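Local coordinates for NYN domain-containing protein (Vibrio parahaemolyticus, PDB 2QIP) that is of uncharacterised function but belongs to the NYN family of the PIN-like clan and may be an RNA nuclease, as its family suggests, at residues 10-15 with 46-51. Residues are numbered along the deposited sequence; the frame is centred on the assembly and turned at random.
Sequences EKIAIL and KEVVSA
Glu10 and Lys46 meet across two neighbouring parallel strands in a salt bridge, with Lys46 NZ 2.8 Å from Glu10 OE1. The ammonium approaches from above the carboxylate plane, 39° out of it. Lys46 gets there by a bend at chi2 (-62°), which folds its chain over toward the extended Glu10, and its CB packs 3.8 Å from Ile12 CD1, the two side chains crossing at about a right angle. On the other face, Lys11 and Glu47 run side by side, pointing the same way; Lys11 CE lies 3.4 Å from Glu47 OE1, but the charged atoms Lys11 NZ and Glu47 OE1 stay 4.7 Å apart, so the contact is chiefly one of methylenes against a carboxylate.

Ile12 bonds through both backbone atoms, N to Glu47 O and O to Val49 N, each 2.9 Å. Ile12 pairs with Val48 but Ala13 with Ser50, a one-residue shift that defines a beta bulge at Val49, where the chain turns a corner. There Val49 CG2 packs against Lys11 CB, whereas Ser50 N is buried without a partner. Beyond the bulge, Ile14 N returns to Ser50 O, and a water bridges Ile14 O and Ser50 OG.

Further out, Arg111 pairs with Glu10 OE2, giving that carboxylate a second cationic partner. Helix 95-105 covers Ala13 and Ser50 through Ile105, and helix 35-42 covers Ile14 and Ala51 on the other face. Strand 10-17 lies between 46-55 and 111-115, with 76-79 beyond 46-55, in the parallel, helix-flanked sheet of the PIN-like alpha/beta fold.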
loop_
_atom_site.group_PDB
_atom_site.type_symbol
_atom_site.label_atom_id
_atom_site.label_comp_id
_atom_site.label_asym_id
_atom_site.label_seq_id
_atom_site.Cartn_x
_atom_site.Cartn_y
_atom_site.Cartn_z
ATOM N N GLU A 10 -17.712 19.886 8.376
ATOM C CA GLU A 10 -16.747 18.781 8.457
ATOM C C GLU A 10 -15.935 18.745 7.166
ATOM O O GLU A 10 -16.498 18.738 6.067
ATOM C CB GLU A 10 -17.453 17.437 8.660
ATOM C CG GLU A 10 -16.483 16.297 8.926
ATOM C CD GLU A 10 -17.135 14.920 8.993
ATOM O OE1 GLU A 10 -18.076 14.659 8.228
ATOM O OE2 GLU A 10 -16.687 14.085 9.810
ATOM N N LYS A 11 -14.613 18.729 7.305
ATOM C CA LYS A 11 -13.717 18.642 6.154
ATOM C C LYS A 11 -13.500 17.171 5.811
ATOM O O LYS A 11 -13.168 16.376 6.690
ATOM C CB LYS A 11 -12.372 19.287 6.498
ATOM C CG LYS A 11 -12.399 20.826 6.467
ATOM C CD LYS A 11 -11.025 21.404 6.884
ATOM C CE LYS A 11 -10.989 22.906 6.670
ATOM N NZ LYS A 11 -9.673 23.498 7.073
ATOM N N ILE A 12 -13.666 16.813 4.537
ATOM C CA ILE A 12 -13.520 15.428 4.109
ATOM C C ILE A 12 -12.541 15.286 2.949
ATOM O O ILE A 12 -12.349 16.202 2.139
ATOM C CB ILE A 12 -14.870 14.781 3.717
ATOM C CG1 ILE A 12 -15.464 15.417 2.455
ATOM C CG2 ILE A 12 -15.831 14.835 4.905
ATOM C CD1 ILE A 12 -16.721 14.701 1.943
ATOM N N ALA A 13 -11.912 14.114 2.905
ATOM C CA ALA A 13 -11.179 13.667 1.719
ATOM C C ALA A 13 -11.831 12.391 1.251
ATOM O O ALA A 13 -12.124 11.532 2.078
ATOM C CB ALA A 13 -9.734 13.381 2.062
ATOM N N ILE A 14 -12.013 12.257 -0.062
ATOM C CA ILE A 14 -12.599 11.036 -0.614
ATOM C C ILE A 14 -11.535 10.350 -1.469
ATOM O O ILE A 14 -10.869 11.013 -2.264
ATOM C CB ILE A 14 -13.840 11.349 -1.487
ATOM C CG1 ILE A 14 -14.922 12.072 -0.680
ATOM C CG2 ILE A 14 -14.394 10.037 -2.086
ATOM C CD1 ILE A 14 -16.035 12.642 -1.522
ATOM N N LEU A 15 -11.387 9.034 -1.289
ATOM C CA LEU A 15 -10.504 8.220 -2.136
ATOM C C LEU A 15 -11.315 7.027 -2.617
ATOM O O LEU A 15 -11.799 6.240 -1.793
ATOM C CB LEU A 15 -9.279 7.713 -1.375
ATOM C CG LEU A 15 -8.275 8.783 -0.916
ATOM C CD1 LEU A 15 -8.651 9.370 0.458
ATOM C CD2 LEU A 15 -6.879 8.169 -0.883
ATOM N N LYS A 46 -20.656 19.046 3.661
ATOM C CA LYS A 46 -19.229 18.805 3.895
ATOM C C LYS A 46 -18.395 19.760 3.079
ATOM O O LYS A 46 -18.820 20.212 2.013
ATOM C CB LYS A 46 -18.858 17.359 3.536
ATOM C CG LYS A 46 -19.724 16.307 4.187
ATOM C CD LYS A 46 -19.604 16.355 5.724
ATOM C CE LYS A 46 -20.699 15.513 6.364
ATOM N NZ LYS A 46 -20.664 15.661 7.848
ATOM N N GLU A 47 -17.202 20.073 3.605
ATOM C CA GLU A 47 -16.192 20.771 2.827
ATOM C C GLU A 47 -15.277 19.728 2.195
ATOM O O GLU A 47 -14.568 18.989 2.892
ATOM C CB GLU A 47 -15.383 21.741 3.693
ATOM C CG GLU A 47 -14.276 22.428 2.881
ATOM C CD GLU A 47 -13.402 23.361 3.694
ATOM O OE1 GLU A 47 -13.754 23.664 4.848
ATOM O OE2 GLU A 47 -12.348 23.776 3.157
ATOM N N VAL A 48 -15.306 19.654 0.873
ATOM C CA VAL A 48 -14.534 18.638 0.178
ATOM C C VAL A 48 -13.135 19.201 -0.048
ATOM O O VAL A 48 -12.919 20.059 -0.911
ATOM C CB VAL A 48 -15.179 18.221 -1.157
ATOM C CG1 VAL A 48 -14.338 17.158 -1.823
ATOM C CG2 VAL A 48 -16.597 17.753 -0.917
ATOM N N VAL A 49 -12.194 18.743 0.769
ATOM C CA VAL A 49 -10.813 19.207 0.649
ATOM C C VAL A 49 -10.113 18.526 -0.516
ATOM O O VAL A 49 -9.280 19.118 -1.188
ATOM C CB VAL A 49 -10.066 18.986 1.978
ATOM C CG1 VAL A 49 -8.571 19.287 1.839
ATOM C CG2 VAL A 49 -10.708 19.828 3.095
ATOM N N SER A 50 -10.448 17.261 -0.737
ATOM C CA SER A 50 -9.811 16.463 -1.769
ATOM C C SER A 50 -10.758 15.353 -2.161
ATOM O O SER A 50 -11.451 14.796 -1.298
ATOM C CB SER A 50 -8.504 15.858 -1.224
ATOM O OG SER A 50 -7.856 15.042 -2.184
ATOM N N ALA A 51 -10.793 15.030 -3.450
ATOM C CA ALA A 51 -11.595 13.910 -3.924
ATOM C C ALA A 51 -10.895 13.302 -5.118
ATOM O O ALA A 51 -10.763 13.939 -6.176
ATOM C CB ALA A 51 -13.014 14.342 -4.276
HETATM O O HOH W 1 -20.649 18.930 8.244
HETATM O O HOH W 2 -8.548 12.552 -1.494
#